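Transcarboxylase 5S subunit (Propionibacterium freudenreichii subsp. shermanii, PDB 1RQB) transfers a carboxyl group from the biotin of the 1.3S subunit to pyruvate, forming oxaloacetate, in a cobalt-dependent reaction. Local coordinates at residues A[72-84]-A[449-463]. Sequence-based numbering, arbitrary orientation.
Sequences YDSCIRFLNEDPW and DVLTYALFPQVAPVF
Y72 and T452 meet where helices 72-77 and 449-455 cross at -100°, their axes 11.7 Å apart. The backbones come nearest at I76 and F463, with CA atoms 5.8 Å apart. The chain leaves helical geometry at F456, just past helix 449-455, and turns through V459 into the helix that carries F463.

Y72 OH and T452 OG1 share a hydrogen bond of 2.7 Å. W84 NE1 donates to the same Y72 OH at 2.8 Å, tilted from the indole plane. CG of Y72 lies anti to its N (chi1 -161°), which carries the ring across to helix 449-455. L455 CD1 sits over one ring face in a CH-pi contact, and P83 CG covers the other. F456 meets Y72 rim to rim, and D73 CA lies over a face of the F456 ring. R77 holds D73 side-on, with NE and NH2 both on OD1. V459 CG2 packs over the R77 guanidinium face, 3.4 Å from R77 NH1.

I76 is the apolar centre. Its CD1 touches F456 CB, and its CG1 touches V459 CG1. I76 CG2 lies over the F463 ring, 3.9 Å from its centroid. The far end of that ring reaches the turn at E81 and D82, where F463 CZ lies 3.5 Å from D82 CA. Replacing F463 with an alanine removes the ring, which would probably open a gap between I76 and this turn and leave I76 CG2 without its aromatic partner.

One water bridges D82 OD2 and D449 OD1. A second bonds to D449 OD1 and T452 OG1 and only weakly to D82 OD1. Both carboxylates also form salt bridges with R467, which probably offsets their like charges. D82 additionally N-caps helix 83-93 by accepting from W84 N.

The contact is an interdomain helix packing. It joins the helical carboxylase domain to the TIM barrel, just after the loop holding substrate-binding A70.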
ATOM      1  N   TYR A  72       0.858 -15.595 -22.184  1.00 13.49           N
ATOM      2  CA  TYR A  72       0.821 -16.305 -23.471  1.00 14.85           C
ATOM      3  C   TYR A  72      -0.609 -16.232 -24.011  1.00 15.53           C
ATOM      4  O   TYR A  72      -0.853 -15.813 -25.142  1.00 15.57           O
ATOM      5  CB  TYR A  72       1.248 -17.761 -23.262  1.00 13.48           C
ATOM      6  CG  TYR A  72       1.700 -18.497 -24.509  1.00 13.74           C
ATOM      7  CD1 TYR A  72       3.047 -18.824 -24.693  1.00 14.75           C
ATOM      8  CD2 TYR A  72       0.779 -18.924 -25.471  1.00 13.67           C
ATOM      9  CE1 TYR A  72       3.467 -19.571 -25.795  1.00 14.89           C
ATOM     10  CE2 TYR A  72       1.189 -19.679 -26.584  1.00 16.29           C
ATOM     11  CZ  TYR A  72       2.534 -19.998 -26.731  1.00 14.66           C
ATOM     12  OH  TYR A  72       2.953 -20.758 -27.794  1.00 17.31           O
ATOM     13  N   ASP A  73      -1.558 -16.617 -23.173  1.00 12.54           N
ATOM     14  CA  ASP A  73      -2.982 -16.578 -23.537  1.00 16.55           C
ATOM     15  C   ASP A  73      -3.391 -15.161 -23.947  1.00 15.12           C
ATOM     16  O   ASP A  73      -4.055 -14.971 -24.966  1.00 12.89           O
ATOM     17  CB  ASP A  73      -3.843 -17.015 -22.350  1.00 20.02           C
ATOM     18  CG  ASP A  73      -5.333 -16.808 -22.609  1.00 28.13           C
ATOM     19  OD1 ASP A  73      -5.941 -17.657 -23.289  1.00 33.20           O
ATOM     20  OD2 ASP A  73      -5.891 -15.784 -22.156  1.00 31.60           O
ATOM     21  N   SER A  74      -3.012 -14.155 -23.164  1.00 16.41           N
ATOM     22  CA  SER A  74      -3.423 -12.776 -23.470  1.00 17.18           C
ATOM     23  C   SER A  74      -2.894 -12.318 -24.830  1.00 18.92           C
ATOM     24  O   SER A  74      -3.585 -11.637 -25.586  1.00 14.51           O
ATOM     25  CB  SER A  74      -2.926 -11.812 -22.402  1.00 19.90           C
ATOM     26  OG  SER A  74      -3.386 -10.499 -22.694  1.00 26.53           O
ATOM     27  N   CYS A  75      -1.651 -12.668 -25.127  1.00 13.39           N
ATOM     28  CA  CYS A  75      -1.044 -12.259 -26.401  1.00 13.24           C
ATOM     29  C   CYS A  75      -1.873 -12.752 -27.588  1.00 13.50           C
ATOM     30  O   CYS A  75      -2.221 -11.974 -28.476  1.00 13.24           O
ATOM     31  CB  CYS A  75       0.373 -12.831 -26.527  1.00 16.83           C
ATOM     32  SG  CYS A  75       1.646 -11.876 -25.670  1.00 22.47           S
ATOM     33  N   ILE A  76      -2.212 -14.034 -27.610  1.00 15.05           N
ATOM     34  CA  ILE A  76      -2.917 -14.570 -28.784  1.00 18.11           C
ATOM     35  C   ILE A  76      -4.432 -14.381 -28.703  1.00 18.02           C
ATOM     36  O   ILE A  76      -5.103 -14.371 -29.734  1.00 16.82           O
ATOM     37  CB  ILE A  76      -2.648 -16.073 -28.964  1.00 18.50           C
ATOM     38  CG1 ILE A  76      -3.255 -16.842 -27.799  1.00 14.07           C
ATOM     39  CG2 ILE A  76      -1.144 -16.336 -29.063  1.00 18.36           C
ATOM     40  CD1 ILE A  76      -3.073 -18.331 -27.913  1.00 18.38           C
ATOM     41  N   ARG A  77      -4.987 -14.203 -27.512  1.00 14.97           N
ATOM     42  CA  ARG A  77      -6.451 -14.112 -27.425  1.00 16.10           C
ATOM     43  C   ARG A  77      -6.938 -12.665 -27.523  1.00 19.39           C
ATOM     44  O   ARG A  77      -7.983 -12.410 -28.117  1.00 20.47           O
ATOM     45  CB  ARG A  77      -6.931 -14.745 -26.109  1.00 19.23           C
ATOM     46  CG  ARG A  77      -8.445 -14.898 -25.981  1.00 26.64           C
ATOM     47  CD  ARG A  77      -8.853 -15.398 -24.588  1.00 29.81           C
ATOM     48  NE  ARG A  77      -8.272 -16.686 -24.211  1.00 30.01           N
ATOM     49  CZ  ARG A  77      -8.796 -17.873 -24.508  1.00 33.84           C
ATOM     50  NH1 ARG A  77      -9.925 -17.948 -25.199  1.00 31.91           N
ATOM     51  NH2 ARG A  77      -8.197 -18.989 -24.102  1.00 31.47           N
ATOM     52  N   PHE A  78      -6.184 -11.706 -26.989  1.00 16.54           N
ATOM     53  CA  PHE A  78      -6.667 -10.317 -26.977  1.00 15.53           C
ATOM     54  C   PHE A  78      -5.757  -9.337 -27.720  1.00 15.17           C
ATOM     55  O   PHE A  78      -6.232  -8.309 -28.202  1.00 15.53           O
ATOM     56  CB  PHE A  78      -6.767  -9.799 -25.535  1.00 17.60           C
ATOM     57  CG  PHE A  78      -7.591 -10.658 -24.627  1.00 19.78           C
ATOM     58  CD1 PHE A  78      -7.053 -11.133 -23.436  1.00 20.30           C
ATOM     59  CD2 PHE A  78      -8.909 -10.964 -24.940  1.00 21.85           C
ATOM     60  CE1 PHE A  78      -7.816 -11.903 -22.565  1.00 23.23           C
ATOM     61  CE2 PHE A  78      -9.684 -11.731 -24.080  1.00 24.39           C
ATOM     62  CZ  PHE A  78      -9.136 -12.203 -22.886  1.00 24.39           C
ATOM     63  N   LEU A  79      -4.462  -9.614 -27.821  1.00 14.50           N
ATOM     64  CA  LEU A  79      -3.563  -8.612 -28.409  1.00 14.47           C
ATOM     65  C   LEU A  79      -3.069  -8.982 -29.808  1.00 16.45           C
ATOM     66  O   LEU A  79      -2.260  -8.252 -30.380  1.00 17.47           O
ATOM     67  CB  LEU A  79      -2.360  -8.404 -27.475  1.00 15.14           C
ATOM     68  CG  LEU A  79      -2.667  -8.131 -25.995  1.00 16.92           C
ATOM     69  CD1 LEU A  79      -1.362  -7.988 -25.230  1.00 17.36           C
ATOM     70  CD2 LEU A  79      -3.507  -6.868 -25.847  1.00 13.99           C
ATOM     71  N   ASN A  80      -3.540 -10.095 -30.361  1.00 16.32           N
ATOM     72  CA  ASN A  80      -3.098 -10.544 -31.691  1.00 16.95           C
ATOM     73  C   ASN A  80      -1.575 -10.445 -31.778  1.00 18.46           C
ATOM     74  O   ASN A  80      -1.019  -9.959 -32.761  1.00 17.48           O
ATOM     75  CB  ASN A  80      -3.729  -9.693 -32.805  1.00 17.52           C
ATOM     76  CG  ASN A  80      -3.508 -10.296 -34.188  1.00 18.41           C
ATOM     77  OD1 ASN A  80      -3.836 -11.458 -34.423  1.00 18.36           O
ATOM     78  ND2 ASN A  80      -2.943  -9.512 -35.104  1.00 19.34           N
ATOM     79  N   GLU A  81      -0.905 -10.929 -30.740  1.00 16.24           N
ATOM     80  CA  GLU A  81       0.561 -10.869 -30.670  1.00 14.24           C
ATOM     81  C   GLU A  81       1.130 -12.279 -30.497  1.00 15.49           C
ATOM     82  O   GLU A  81       0.568 -13.102 -29.776  1.00 13.42           O
ATOM     83  CB  GLU A  81       0.962 -10.005 -29.468  1.00 16.77           C
ATOM     84  CG  GLU A  81       2.456  -9.842 -29.292  1.00 19.45           C
ATOM     85  CD  GLU A  81       2.799  -8.955 -28.110  1.00 21.83           C
ATOM     86  OE1 GLU A  81       1.879  -8.292 -27.575  1.00 23.76           O
ATOM     87  OE2 GLU A  81       3.986  -8.912 -27.724  1.00 20.23           O
ATOM     88  N   ASP A  82       2.234 -12.564 -31.174  1.00 13.73           N
ATOM     89  CA  ASP A  82       2.866 -13.884 -31.029  1.00 14.67           C
ATOM     90  C   ASP A  82       3.731 -13.831 -29.767  1.00 12.32           C
ATOM     91  O   ASP A  82       4.681 -13.053 -29.696  1.00 10.84           O
ATOM     92  CB  ASP A  82       3.749 -14.194 -32.247  1.00 14.96           C
ATOM     93  CG  ASP A  82       4.201 -15.648 -32.283  1.00 25.49           C
ATOM     94  OD1 ASP A  82       4.398 -16.235 -31.197  1.00 23.56           O
ATOM     95  OD2 ASP A  82       4.363 -16.199 -33.396  1.00 27.83           O
ATOM     96  N   PRO A  83       3.419 -14.659 -28.758  1.00 13.59           N
ATOM     97  CA  PRO A  83       4.190 -14.667 -27.502  1.00 12.54           C
ATOM     98  C   PRO A  83       5.682 -14.928 -27.719  1.00 14.63           C
ATOM     99  O   PRO A  83       6.526 -14.427 -26.979  1.00 12.90           O
ATOM    100  CB  PRO A  83       3.547 -15.797 -26.693  1.00 13.94           C
ATOM    101  CG  PRO A  83       2.202 -16.007 -27.324  1.00 19.85           C
ATOM    102  CD  PRO A  83       2.439 -15.755 -28.789  1.00 13.50           C
ATOM    103  N   TRP A  84       6.010 -15.728 -28.728  1.00 12.78           N
ATOM    104  CA  TRP A  84       7.420 -16.042 -28.997  1.00 13.44           C
ATOM    105  C   TRP A  84       8.146 -14.805 -29.534  1.00 14.87           C
ATOM    106  O   TRP A  84       9.338 -14.620 -29.293  1.00 14.45           O
ATOM    107  CB  TRP A  84       7.516 -17.231 -29.971  1.00 12.18           C
ATOM    108  CG  TRP A  84       6.907 -18.503 -29.399  1.00 14.85           C
ATOM    109  CD1 TRP A  84       5.639 -18.971 -29.612  1.00 13.52           C
ATOM    110  CD2 TRP A  84       7.526 -19.431 -28.494  1.00 13.20           C
ATOM    111  NE1 TRP A  84       5.434 -20.124 -28.903  1.00 15.09           N
ATOM    112  CE2 TRP A  84       6.572 -20.431 -28.205  1.00 17.02           C
ATOM    113  CE3 TRP A  84       8.795 -19.514 -27.897  1.00 15.55           C
ATOM    114  CZ2 TRP A  84       6.843 -21.506 -27.343  1.00 14.23           C
ATOM    115  CZ3 TRP A  84       9.066 -20.581 -27.045  1.00 13.63           C
ATOM    116  CH2 TRP A  84       8.095 -21.564 -26.775  1.00 14.22           C
ATOM    117  N   ASP A 449       4.774 -22.605 -33.207  1.00 15.93           N
ATOM    118  CA  ASP A 449       3.371 -22.532 -33.637  1.00 16.79           C
ATOM    119  C   ASP A 449       2.635 -23.821 -33.264  1.00 15.98           C
ATOM    120  O   ASP A 449       1.451 -23.786 -32.932  1.00 14.15           O
ATOM    121  CB  ASP A 449       3.286 -22.281 -35.149  1.00 20.01           C
ATOM    122  CG  ASP A 449       2.977 -20.821 -35.493  1.00 27.62           C
ATOM    123  OD1 ASP A 449       3.311 -19.912 -34.693  1.00 24.55           O
ATOM    124  OD2 ASP A 449       2.413 -20.584 -36.585  1.00 27.48           O
ATOM    125  N   VAL A 450       3.314 -24.967 -33.331  1.00 14.59           N
ATOM    126  CA  VAL A 450       2.660 -26.221 -32.929  1.00 14.38           C
ATOM    127  C   VAL A 450       2.356 -26.144 -31.431  1.00 11.73           C
ATOM    128  O   VAL A 450       1.305 -26.586 -30.969  1.00 13.28           O
ATOM    129  CB  VAL A 450       3.562 -27.458 -33.222  1.00 18.95           C
ATOM    130  CG1 VAL A 450       2.893 -28.737 -32.719  1.00 19.20           C
ATOM    131  CG2 VAL A 450       3.825 -27.565 -34.733  1.00 21.17           C
ATOM    132  N   LEU A 451       3.275 -25.556 -30.671  1.00 13.97           N
ATOM    133  CA  LEU A 451       3.064 -25.400 -29.224  1.00 13.04           C
ATOM    134  C   LEU A 451       1.859 -24.487 -28.988  1.00 14.20           C
ATOM    135  O   LEU A 451       1.020 -24.753 -28.128  1.00 15.47           O
ATOM    136  CB  LEU A 451       4.318 -24.815 -28.561  1.00 16.26           C
ATOM    137  CG  LEU A 451       5.473 -25.810 -28.489  1.00 18.93           C
ATOM    138  CD1 LEU A 451       6.778 -25.108 -28.189  1.00 18.53           C
ATOM    139  CD2 LEU A 451       5.161 -26.860 -27.418  1.00 21.06           C
ATOM    140  N   THR A 452       1.755 -23.413 -29.764  1.00 13.18           N
ATOM    141  CA  THR A 452       0.614 -22.507 -29.579  1.00 14.79           C
ATOM    142  C   THR A 452      -0.687 -23.282 -29.797  1.00 13.22           C
ATOM    143  O   THR A 452      -1.656 -23.116 -29.056  1.00 16.69           O
ATOM    144  CB  THR A 452       0.677 -21.305 -30.546  1.00 14.55           C
ATOM    145  OG1 THR A 452       1.803 -20.494 -30.205  1.00 16.76           O
ATOM    146  CG2 THR A 452      -0.591 -20.449 -30.441  1.00 16.39           C
ATOM    147  N   TYR A 453      -0.700 -24.144 -30.806  1.00 14.20           N
ATOM    148  CA  TYR A 453      -1.899 -24.940 -31.103  1.00 13.42           C
ATOM    149  C   TYR A 453      -2.155 -25.957 -29.988  1.00 14.28           C
ATOM    150  O   TYR A 453      -3.296 -26.171 -29.581  1.00 17.29           O
ATOM    151  CB  TYR A 453      -1.739 -25.678 -32.433  1.00 18.03           C
ATOM    152  CG  TYR A 453      -2.895 -26.588 -32.733  1.00 20.63           C
ATOM    153  CD1 TYR A 453      -4.138 -26.071 -33.089  1.00 25.16           C
ATOM    154  CD2 TYR A 453      -2.767 -27.976 -32.596  1.00 23.58           C
ATOM    155  CE1 TYR A 453      -5.239 -26.912 -33.297  1.00 24.99           C
ATOM    156  CE2 TYR A 453      -3.861 -28.827 -32.805  1.00 23.09           C
ATOM    157  CZ  TYR A 453      -5.090 -28.284 -33.152  1.00 25.53           C
ATOM    158  OH  TYR A 453      -6.174 -29.110 -33.340  1.00 29.24           O
ATOM    159  N   ALA A 454      -1.102 -26.590 -29.485  1.00 15.31           N
ATOM    160  CA  ALA A 454      -1.272 -27.594 -28.425  1.00 18.09           C
ATOM    161  C   ALA A 454      -1.776 -26.946 -27.132  1.00 16.10           C
ATOM    162  O   ALA A 454      -2.579 -27.530 -26.404  1.00 15.24           O
ATOM    163  CB  ALA A 454       0.065 -28.309 -28.165  1.00 16.89           C
ATOM    164  N   LEU A 455      -1.308 -25.732 -26.856  1.00 16.81           N
ATOM    165  CA  LEU A 455      -1.669 -25.030 -25.614  1.00 14.81           C
ATOM    166  C   LEU A 455      -3.050 -24.376 -25.697  1.00 17.03           C
ATOM    167  O   LEU A 455      -3.782 -24.357 -24.710  1.00 17.33           O
ATOM    168  CB  LEU A 455      -0.616 -23.962 -25.296  1.00 15.16           C
ATOM    169  CG  LEU A 455       0.781 -24.485 -24.962  1.00 18.92           C
ATOM    170  CD1 LEU A 455       1.776 -23.331 -24.881  1.00 16.47           C
ATOM    171  CD2 LEU A 455       0.727 -25.233 -23.652  1.00 18.31           C
ATOM    172  N   PHE A 456      -3.404 -23.835 -26.861  1.00 10.64           N
ATOM    173  CA  PHE A 456      -4.685 -23.128 -27.017  1.00 16.59           C
ATOM    174  C   PHE A 456      -5.336 -23.507 -28.349  1.00 15.20           C
ATOM    175  O   PHE A 456      -5.443 -22.691 -29.262  1.00 18.13           O
ATOM    176  CB  PHE A 456      -4.441 -21.607 -26.941  1.00 16.00           C
ATOM    177  CG  PHE A 456      -3.842 -21.163 -25.629  1.00 18.18           C
ATOM    178  CD1 PHE A 456      -2.464 -21.036 -25.480  1.00 18.43           C
ATOM    179  CD2 PHE A 456      -4.658 -20.963 -24.516  1.00 21.69           C
ATOM    180  CE1 PHE A 456      -1.906 -20.725 -24.246  1.00 18.09           C
ATOM    181  CE2 PHE A 456      -4.109 -20.649 -23.273  1.00 23.44           C
ATOM    182  CZ  PHE A 456      -2.731 -20.533 -23.138  1.00 19.10           C
ATOM    183  N   PRO A 457      -5.812 -24.751 -28.460  1.00 19.11           N
ATOM    184  CA  PRO A 457      -6.455 -25.273 -29.676  1.00 20.83           C
ATOM    185  C   PRO A 457      -7.581 -24.424 -30.272  1.00 22.98           C
ATOM    186  O   PRO A 457      -7.722 -24.344 -31.491  1.00 24.43           O
ATOM    187  CB  PRO A 457      -7.002 -26.634 -29.240  1.00 23.37           C
ATOM    188  CG  PRO A 457      -6.216 -26.987 -28.028  1.00 26.24           C
ATOM    189  CD  PRO A 457      -5.967 -25.687 -27.332  1.00 18.31           C
ATOM    190  N   GLN A 458      -8.370 -23.792 -29.407  1.00 22.45           N
ATOM    191  CA  GLN A 458      -9.543 -23.017 -29.836  1.00 25.99           C
ATOM    192  C   GLN A 458      -9.187 -21.585 -30.240  1.00 25.49           C
ATOM    193  O   GLN A 458      -9.959 -20.933 -30.940  1.00 23.82           O
ATOM    194  CB  GLN A 458     -10.572 -22.985 -28.706  1.00 29.75           C
ATOM    195  CG  GLN A 458     -10.904 -24.361 -28.137  1.00 42.30           C
ATOM    196  CD  GLN A 458     -11.403 -25.340 -29.185  1.00 49.67           C
ATOM    197  OE1 GLN A 458     -11.268 -26.552 -29.028  1.00 54.71           O
ATOM    198  NE2 GLN A 458     -11.995 -24.816 -30.256  1.00 53.91           N
ATOM    199  N   VAL A 459      -8.036 -21.081 -29.808  1.00 19.46           N
ATOM    200  CA  VAL A 459      -7.649 -19.704 -30.150  1.00 21.68           C
ATOM    201  C   VAL A 459      -6.648 -19.698 -31.308  1.00 20.04           C
ATOM    202  O   VAL A 459      -6.646 -18.790 -32.136  1.00 22.52           O
ATOM    203  CB  VAL A 459      -7.003 -18.990 -28.943  1.00 23.24           C
ATOM    204  CG1 VAL A 459      -6.593 -17.565 -29.332  1.00 21.84           C
ATOM    205  CG2 VAL A 459      -7.973 -18.970 -27.775  1.00 25.76           C
ATOM    206  N   ALA A 460      -5.808 -20.723 -31.362  1.00 21.19           N
ATOM    207  CA  ALA A 460      -4.761 -20.834 -32.388  1.00 21.11           C
ATOM    208  C   ALA A 460      -5.304 -20.576 -33.796  1.00 22.14           C
ATOM    209  O   ALA A 460      -4.696 -19.835 -34.567  1.00 20.90           O
ATOM    210  CB  ALA A 460      -4.099 -22.210 -32.318  1.00 21.19           C
ATOM    211  N   PRO A 461      -6.440 -21.190 -34.169  1.00 23.12           N
ATOM    212  CA  PRO A 461      -6.959 -20.947 -35.524  1.00 24.17           C
ATOM    213  C   PRO A 461      -7.181 -19.472 -35.867  1.00 22.83           C
ATOM    214  O   PRO A 461      -6.745 -18.994 -36.914  1.00 21.00           O
ATOM    215  CB  PRO A 461      -8.269 -21.735 -35.538  1.00 24.67           C
ATOM    216  CG  PRO A 461      -7.959 -22.894 -34.637  1.00 26.24           C
ATOM    217  CD  PRO A 461      -7.248 -22.209 -33.479  1.00 23.14           C
ATOM    218  N   VAL A 462      -7.869 -18.759 -34.985  1.00 23.08           N
ATOM    219  CA  VAL A 462      -8.162 -17.337 -35.212  1.00 22.21           C
ATOM    220  C   VAL A 462      -6.865 -16.525 -35.190  1.00 21.77           C
ATOM    221  O   VAL A 462      -6.647 -15.656 -36.033  1.00 20.98           O
ATOM    222  CB  VAL A 462      -9.120 -16.788 -34.139  1.00 27.39           C
ATOM    223  CG1 VAL A 462      -9.262 -15.271 -34.284  1.00 27.29           C
ATOM    224  CG2 VAL A 462     -10.481 -17.446 -34.281  1.00 30.85           C
ATOM    225  N   PHE A 463      -5.991 -16.818 -34.238  1.00 19.36           N
ATOM    226  CA  PHE A 463      -4.732 -16.067 -34.131  1.00 16.54           C
ATOM    227  C   PHE A 463      -3.887 -16.222 -35.399  1.00 18.11           C
ATOM    228  O   PHE A 463      -3.406 -15.235 -35.954  1.00 14.34           O
ATOM    229  CB  PHE A 463      -3.923 -16.532 -32.914  1.00 16.53           C
ATOM    230  CG  PHE A 463      -2.554 -15.926 -32.842  1.00 19.04           C
ATOM    231  CD1 PHE A 463      -2.395 -14.540 -32.819  1.00 17.73           C
ATOM    232  CD2 PHE A 463      -1.424 -16.728 -32.842  1.00 18.66           C
ATOM    233  CE1 PHE A 463      -1.126 -13.969 -32.801  1.00 18.55           C
ATOM    234  CE2 PHE A 463      -0.144 -16.163 -32.825  1.00 17.89           C
ATOM    235  CZ  PHE A 463       0.002 -14.785 -32.804  1.00 20.61           C
TER
HETATM  236  O   HOH W   1       2.719 -18.983 -32.090  1.00 21.97           O
HETATM  237  O   HOH W   2       5.680 -18.497 -33.804  1.00 29.84           O